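Local coordinates for major royal jelly protein 1 (Apis mellifera, PDB 5YYL) that is the most abundant protein of royal jelly, binds sterol and probably serves as a nutrient for developing honeybee larvae, at residues A[304-317]-A[320-333]. Residues are numbered along the deposited sequence; the frame is centred on the assembly and turned at random.
Sequences TQSSAKVVSKSGVL and GLVGDSALGCWNEH
Antiparallel pairing joins 304-317 to 320-333 at two places: S306 opposite L321, a non-hydrogen-bonded pair, and V316-L317 opposite N331-W330, where L317 and W330 exchange both backbone hydrogen bonds. Strand 316-321 runs between strands 306-311 and 326-331, making two consecutive hairpins of a four-stranded antiparallel sheet, as in a beta-propeller blade.

At the L321 end, S307 N donates to G320 O (2.7 Å) and G320 N to A308 O (3.2 Å). Beyond them V322 N donates to Q305 O at 2.9 Å, and the CG2 branch of V322 lies against that carbonyl and 4.0 Å from Q305 CB. T304 turns OG1 anti to its own N (chi1 -176°), where it accepts a bent bond from G323 N (133° at the hydrogen), while its CG2 meets L321 CD2 at 3.8 Å.

Around the S312-G315 type I turn, E332 N bonds G315 O almost straight (2.8 Å), and the extended E332 side chain passes alongside G315, with OE1 3.4 Å from G315 CA. Its OE2 bonds Y266 OH and T262 OG1, and OE1 bonds S259 OG. N331 OD1 closes an Asx turn with H333 N. L317 CD2 approaches W330 CE3 obliquely at 3.9 Å; V316 CG1 packs on C329 CB. N331 ND2 binds C416 O, and C329 is disulfide-bonded to C416. Main-chain bonds therefore set the strand pairing, while N331 and the disulfide tie this blade to the C-terminal segment and E332 ties it to the neighbouring sheet.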
ATOM      1  N   THR A 304      -3.551  37.304 -38.456  1.00 32.84           N
ATOM      2  CA  THR A 304      -2.318  37.879 -37.910  1.00 30.04           C
ATOM      3  C   THR A 304      -1.130  36.923 -38.109  1.00 27.35           C
ATOM      4  O   THR A 304      -1.288  35.827 -38.639  1.00 26.12           O
ATOM      5  CB  THR A 304      -2.504  38.242 -36.417  1.00 29.98           C
ATOM      6  OG1 THR A 304      -1.329  38.893 -35.919  1.00 29.18           O
ATOM      7  CG2 THR A 304      -2.859  36.973 -35.509  1.00 29.71           C
ATOM      8  N   GLN A 305       0.050  37.359 -37.689  1.00 24.74           N
ATOM      9  CA  GLN A 305       1.256  36.543 -37.780  1.00 24.53           C
ATOM     10  C   GLN A 305       1.240  35.407 -36.757  1.00 23.80           C
ATOM     11  O   GLN A 305       0.734  35.569 -35.668  1.00 24.94           O
ATOM     12  CB  GLN A 305       2.513  37.410 -37.606  1.00 24.77           C
ATOM     13  CG  GLN A 305       2.698  38.493 -38.672  1.00 25.66           C
ATOM     14  CD  GLN A 305       2.389  39.924 -38.214  1.00 26.85           C
ATOM     15  OE1 GLN A 305       1.573  40.162 -37.332  1.00 29.78           O
ATOM     16  NE2 GLN A 305       3.035  40.884 -38.847  1.00 27.61           N
ATOM     17  N   SER A 306       1.789  34.259 -37.118  1.00 23.15           N
ATOM     18  CA  SER A 306       1.962  33.153 -36.187  1.00 22.67           C
ATOM     19  C   SER A 306       3.364  33.222 -35.565  1.00 22.54           C
ATOM     20  O   SER A 306       4.313  33.691 -36.211  1.00 21.21           O
ATOM     21  CB  SER A 306       1.760  31.814 -36.891  1.00 23.00           C
ATOM     22  OG  SER A 306       2.782  31.569 -37.856  1.00 23.99           O
ATOM     23  N   SER A 307       3.477  32.777 -34.309  1.00 22.68           N
ATOM     24  CA  SER A 307       4.747  32.765 -33.572  1.00 22.01           C
ATOM     25  C   SER A 307       5.222  31.303 -33.527  1.00 21.41           C
ATOM     26  O   SER A 307       5.229  30.643 -34.567  1.00 23.17           O
ATOM     27  CB  SER A 307       4.554  33.378 -32.180  1.00 23.22           C
ATOM     28  OG  SER A 307       3.641  32.615 -31.436  1.00 25.42           O
ATOM     29  N   ALA A 308       5.602  30.778 -32.364  1.00 20.08           N
ATOM     30  CA  ALA A 308       6.042  29.390 -32.266  1.00 19.66           C
ATOM     31  C   ALA A 308       4.919  28.400 -32.555  1.00 19.37           C
ATOM     32  O   ALA A 308       3.737  28.749 -32.541  1.00 18.62           O
ATOM     33  CB  ALA A 308       6.612  29.122 -30.889  1.00 19.67           C
ATOM     34  N   LYS A 309       5.312  27.160 -32.805  1.00 18.97           N
ATOM     35  CA  LYS A 309       4.385  26.131 -33.265  1.00 19.49           C
ATOM     36  C   LYS A 309       4.728  24.779 -32.640  1.00 18.59           C
ATOM     37  O   LYS A 309       5.881  24.498 -32.365  1.00 18.36           O
ATOM     38  CB  LYS A 309       4.447  26.037 -34.798  1.00 20.16           C
ATOM     39  CG  LYS A 309       3.338  26.768 -35.538  1.00 20.93           C
ATOM     40  CD  LYS A 309       3.700  27.240 -36.949  1.00 20.36           C
ATOM     41  CE  LYS A 309       4.190  28.672 -36.886  1.00 21.15           C
ATOM     42  NZ  LYS A 309       4.856  29.184 -38.100  1.00 22.31           N
ATOM     43  N   VAL A 310       3.729  23.934 -32.461  1.00 18.01           N
ATOM     44  CA  VAL A 310       3.952  22.575 -32.000  1.00 18.40           C
ATOM     45  C   VAL A 310       2.818  21.669 -32.476  1.00 18.14           C
ATOM     46  O   VAL A 310       1.696  22.121 -32.628  1.00 19.38           O
ATOM     47  CB  VAL A 310       4.108  22.546 -30.450  1.00 18.67           C
ATOM     48  CG1 VAL A 310       2.822  22.960 -29.737  1.00 19.23           C
ATOM     49  CG2 VAL A 310       4.585  21.186 -29.951  1.00 18.10           C
ATOM     50  N   VAL A 311       3.125  20.399 -32.719  1.00 18.39           N
ATOM     51  CA  VAL A 311       2.143  19.398 -33.112  1.00 18.60           C
ATOM     52  C   VAL A 311       2.112  18.260 -32.108  1.00 19.77           C
ATOM     53  O   VAL A 311       3.144  17.749 -31.709  1.00 20.27           O
ATOM     54  CB  VAL A 311       2.442  18.790 -34.493  1.00 18.85           C
ATOM     55  CG1 VAL A 311       1.212  18.056 -35.006  1.00 19.23           C
ATOM     56  CG2 VAL A 311       2.874  19.865 -35.508  1.00 19.13           C
ATOM     57  N   SER A 312       0.911  17.850 -31.714  1.00 22.17           N
ATOM     58  CA  SER A 312       0.718  16.699 -30.826  1.00 22.49           C
ATOM     59  C   SER A 312       0.991  15.420 -31.599  1.00 24.70           C
ATOM     60  O   SER A 312       0.882  15.407 -32.827  1.00 24.72           O
ATOM     61  CB  SER A 312      -0.713  16.688 -30.297  1.00 22.35           C
ATOM     62  OG  SER A 312      -1.650  16.717 -31.367  1.00 23.43           O
ATOM     63  N   LYS A 313       1.330  14.342 -30.893  1.00 28.00           N
ATOM     64  CA  LYS A 313       1.382  13.004 -31.513  1.00 30.69           C
ATOM     65  C   LYS A 313       0.042  12.698 -32.199  1.00 30.92           C
ATOM     66  O   LYS A 313       0.021  12.141 -33.295  1.00 34.14           O
ATOM     67  CB  LYS A 313       1.688  11.899 -30.476  1.00 32.39           C
ATOM     68  CG  LYS A 313       3.069  11.944 -29.816  1.00 33.31           C
ATOM     69  N   SER A 314      -1.058  13.119 -31.568  1.00 31.27           N
ATOM     70  CA  SER A 314      -2.417  12.929 -32.119  1.00 32.09           C
ATOM     71  C   SER A 314      -2.812  13.790 -33.356  1.00 31.86           C
ATOM     72  O   SER A 314      -3.929  13.649 -33.876  1.00 33.21           O
ATOM     73  CB  SER A 314      -3.445  13.138 -30.998  1.00 31.28           C
ATOM     74  OG  SER A 314      -3.311  14.423 -30.419  1.00 30.93           O
ATOM     75  N   GLY A 315      -1.923  14.668 -33.821  1.00 29.82           N
ATOM     76  CA  GLY A 315      -2.122  15.384 -35.089  1.00 28.46           C
ATOM     77  C   GLY A 315      -2.773  16.759 -34.979  1.00 26.95           C
ATOM     78  O   GLY A 315      -3.281  17.259 -35.971  1.00 25.19           O
ATOM     79  N   VAL A 316      -2.749  17.375 -33.791  1.00 26.04           N
ATOM     80  CA  VAL A 316      -3.252  18.738 -33.596  1.00 26.02           C
ATOM     81  C   VAL A 316      -2.082  19.727 -33.615  1.00 27.36           C
ATOM     82  O   VAL A 316      -1.146  19.598 -32.810  1.00 26.77           O
ATOM     83  CB  VAL A 316      -3.966  18.877 -32.247  1.00 26.14           C
ATOM     84  CG1 VAL A 316      -4.604  20.254 -32.120  1.00 26.29           C
ATOM     85  CG2 VAL A 316      -5.013  17.772 -32.090  1.00 27.10           C
ATOM     86  N   LEU A 317      -2.129  20.699 -34.532  1.00 27.92           N
ATOM     87  CA  LEU A 317      -1.113  21.767 -34.635  1.00 28.00           C
ATOM     88  C   LEU A 317      -1.559  22.956 -33.797  1.00 26.88           C
ATOM     89  O   LEU A 317      -2.647  23.481 -34.011  1.00 25.90           O
ATOM     90  CB  LEU A 317      -0.945  22.250 -36.076  1.00 29.41           C
ATOM     91  CG  LEU A 317      -0.079  23.510 -36.325  1.00 31.67           C
ATOM     92  CD1 LEU A 317       1.409  23.183 -36.382  1.00 32.31           C
ATOM     93  CD2 LEU A 317      -0.498  24.252 -37.598  1.00 31.09           C
ATOM     94  N   GLY A 320       0.936  30.195 -31.930  1.00 21.86           N
ATOM     95  CA  GLY A 320       0.682  31.467 -31.309  1.00 21.85           C
ATOM     96  C   GLY A 320       0.285  32.504 -32.344  1.00 22.42           C
ATOM     97  O   GLY A 320       0.890  32.597 -33.404  1.00 21.77           O
ATOM     98  N   LEU A 321      -0.721  33.304 -32.001  1.00 23.15           N
ATOM     99  CA  LEU A 321      -1.233  34.332 -32.871  1.00 23.04           C
ATOM    100  C   LEU A 321      -0.777  35.671 -32.301  1.00 24.17           C
ATOM    101  O   LEU A 321      -1.314  36.139 -31.318  1.00 25.25           O
ATOM    102  CB  LEU A 321      -2.751  34.212 -32.941  1.00 22.98           C
ATOM    103  CG  LEU A 321      -3.230  32.974 -33.723  1.00 21.96           C
ATOM    104  CD1 LEU A 321      -4.578  32.460 -33.261  1.00 21.33           C
ATOM    105  CD2 LEU A 321      -3.280  33.239 -35.217  1.00 21.98           C
ATOM    106  N   VAL A 322       0.204  36.280 -32.956  1.00 26.40           N
ATOM    107  CA  VAL A 322       0.934  37.461 -32.469  1.00 28.73           C
ATOM    108  C   VAL A 322       0.033  38.660 -32.149  1.00 30.72           C
ATOM    109  O   VAL A 322       0.136  39.268 -31.086  1.00 32.49           O
ATOM    110  CB  VAL A 322       2.008  37.923 -33.502  1.00 29.85           C
ATOM    111  CG1 VAL A 322       2.684  39.217 -33.050  1.00 30.41           C
ATOM    112  CG2 VAL A 322       3.078  36.858 -33.712  1.00 30.32           C
ATOM    113  N   GLY A 323      -0.840  39.005 -33.077  1.00 33.05           N
ATOM    114  CA  GLY A 323      -1.687  40.183 -32.921  1.00 35.56           C
ATOM    115  C   GLY A 323      -2.675  40.034 -31.786  1.00 38.51           C
ATOM    116  O   GLY A 323      -2.730  40.880 -30.886  1.00 40.13           O
ATOM    117  N   ASP A 324      -3.414  38.923 -31.809  1.00 39.68           N
ATOM    118  CA  ASP A 324      -4.469  38.656 -30.835  1.00 40.60           C
ATOM    119  C   ASP A 324      -3.929  38.263 -29.447  1.00 39.42           C
ATOM    120  O   ASP A 324      -4.676  38.305 -28.465  1.00 40.00           O
ATOM    121  CB  ASP A 324      -5.420  37.562 -31.365  1.00 44.29           C
ATOM    122  CG  ASP A 324      -5.914  37.835 -32.816  1.00 49.70           C
ATOM    123  OD1 ASP A 324      -5.804  38.995 -33.292  1.00 52.51           O
ATOM    124  OD2 ASP A 324      -6.390  36.884 -33.490  1.00 49.94           O
ATOM    125  N   SER A 325      -2.635  37.926 -29.360  1.00 34.88           N
ATOM    126  CA  SER A 325      -2.006  37.413 -28.137  1.00 33.08           C
ATOM    127  C   SER A 325      -2.799  36.196 -27.671  1.00 29.89           C
ATOM    128  O   SER A 325      -3.362  36.151 -26.579  1.00 28.62           O
ATOM    129  CB  SER A 325      -1.836  38.509 -27.072  1.00 33.74           C
ATOM    130  OG  SER A 325      -3.013  38.715 -26.336  1.00 36.59           O
ATOM    131  N   ALA A 326      -2.840  35.222 -28.568  1.00 27.95           N
ATOM    132  CA  ALA A 326      -3.680  34.051 -28.430  1.00 26.46           C
ATOM    133  C   ALA A 326      -2.943  32.824 -28.883  1.00 25.66           C
ATOM    134  O   ALA A 326      -1.836  32.902 -29.439  1.00 25.51           O
ATOM    135  CB  ALA A 326      -4.933  34.219 -29.257  1.00 26.78           C
ATOM    136  N   LEU A 327      -3.559  31.687 -28.597  1.00 24.16           N
ATOM    137  CA  LEU A 327      -3.081  30.397 -29.044  1.00 23.60           C
ATOM    138  C   LEU A 327      -4.161  29.836 -29.941  1.00 21.87           C
ATOM    139  O   LEU A 327      -5.325  29.832 -29.575  1.00 21.18           O
ATOM    140  CB  LEU A 327      -2.842  29.490 -27.835  1.00 24.24           C
ATOM    141  CG  LEU A 327      -2.452  28.022 -28.077  1.00 24.31           C
ATOM    142  CD1 LEU A 327      -1.257  27.913 -29.011  1.00 24.45           C
ATOM    143  CD2 LEU A 327      -2.219  27.330 -26.746  1.00 24.83           C
ATOM    144  N   GLY A 328      -3.771  29.384 -31.116  1.00 21.85           N
ATOM    145  CA  GLY A 328      -4.693  28.801 -32.082  1.00 23.86           C
ATOM    146  C   GLY A 328      -4.357  27.355 -32.321  1.00 24.91           C
ATOM    147  O   GLY A 328      -3.248  26.911 -32.011  1.00 24.46           O
ATOM    148  N   CYS A 329      -5.313  26.618 -32.870  1.00 25.95           N
ATOM    149  CA  CYS A 329      -5.067  25.233 -33.237  1.00 28.21           C
ATOM    150  C   CYS A 329      -5.669  24.878 -34.580  1.00 27.34           C
ATOM    151  O   CYS A 329      -6.473  25.621 -35.121  1.00 28.24           O
ATOM    152  CB  CYS A 329      -5.584  24.271 -32.155  1.00 29.80           C
ATOM    153  SG  CYS A 329      -7.339  24.457 -31.790  1.00 33.69           S
ATOM    154  N   TRP A 330      -5.263  23.721 -35.085  1.00 27.01           N
ATOM    155  CA  TRP A 330      -5.767  23.166 -36.328  1.00 26.60           C
ATOM    156  C   TRP A 330      -5.435  21.681 -36.370  1.00 26.88           C
ATOM    157  O   TRP A 330      -4.282  21.318 -36.191  1.00 25.90           O
ATOM    158  CB  TRP A 330      -5.145  23.872 -37.520  1.00 25.50           C
ATOM    159  CG  TRP A 330      -5.410  23.181 -38.802  1.00 25.18           C
ATOM    160  CD1 TRP A 330      -6.573  23.169 -39.483  1.00 25.43           C
ATOM    161  CD2 TRP A 330      -4.487  22.398 -39.570  1.00 24.63           C
ATOM    162  NE1 TRP A 330      -6.448  22.426 -40.640  1.00 25.42           N
ATOM    163  CE2 TRP A 330      -5.177  21.938 -40.713  1.00 24.39           C
ATOM    164  CE3 TRP A 330      -3.149  22.033 -39.401  1.00 24.73           C
ATOM    165  CZ2 TRP A 330      -4.580  21.124 -41.672  1.00 24.42           C
ATOM    166  CZ3 TRP A 330      -2.550  21.223 -40.371  1.00 24.13           C
ATOM    167  CH2 TRP A 330      -3.266  20.786 -41.489  1.00 24.52           C
ATOM    168  N   ASN A 331      -6.439  20.838 -36.615  1.00 28.60           N
ATOM    169  CA  ASN A 331      -6.253  19.392 -36.701  1.00 29.29           C
ATOM    170  C   ASN A 331      -5.800  19.013 -38.115  1.00 31.23           C
ATOM    171  O   ASN A 331      -6.355  19.495 -39.104  1.00 32.68           O
ATOM    172  CB  ASN A 331      -7.542  18.656 -36.352  1.00 29.43           C
ATOM    173  CG  ASN A 331      -7.302  17.199 -35.985  1.00 29.76           C
ATOM    174  OD1 ASN A 331      -6.723  16.427 -36.768  1.00 27.96           O
ATOM    175  ND2 ASN A 331      -7.779  16.799 -34.780  1.00 30.20           N
ATOM    176  N   GLU A 332      -4.784  18.152 -38.198  1.00 32.16           N
ATOM    177  CA  GLU A 332      -4.243  17.720 -39.484  1.00 34.89           C
ATOM    178  C   GLU A 332      -5.194  16.811 -40.248  1.00 38.67           C
ATOM    179  O   GLU A 332      -5.098  16.724 -41.486  1.00 36.74           O
ATOM    180  CB  GLU A 332      -2.934  16.970 -39.300  1.00 36.16           C
ATOM    181  CG  GLU A 332      -1.751  17.821 -38.882  1.00 35.38           C
ATOM    182  CD  GLU A 332      -0.480  17.008 -38.835  1.00 33.97           C
ATOM    183  OE1 GLU A 332      -0.323  16.203 -37.875  1.00 35.06           O
ATOM    184  OE2 GLU A 332       0.336  17.134 -39.768  1.00 29.39           O
ATOM    185  N   HIS A 333      -6.084  16.121 -39.517  1.00 42.92           N
ATOM    186  CA  HIS A 333      -7.137  15.309 -40.135  1.00 47.07           C
ATOM    187  C   HIS A 333      -8.111  16.138 -40.986  1.00 46.58           C
ATOM    188  O   HIS A 333      -8.643  15.635 -41.976  1.00 44.62           O
ATOM    189  CB  HIS A 333      -7.920  14.520 -39.078  1.00 50.44           C
ATOM    190  CG  HIS A 333      -7.094  13.506 -38.347  1.00 58.32           C
ATOM    191  ND1 HIS A 333      -6.749  13.638 -37.017  1.00 61.43           N
ATOM    192  CD2 HIS A 333      -6.528  12.351 -38.766  1.00 60.63           C
ATOM    193  CE1 HIS A 333      -6.015  12.605 -36.645  1.00 61.42           C
ATOM    194  NE2 HIS A 333      -5.878  11.803 -37.686  1.00 63.88           N
TER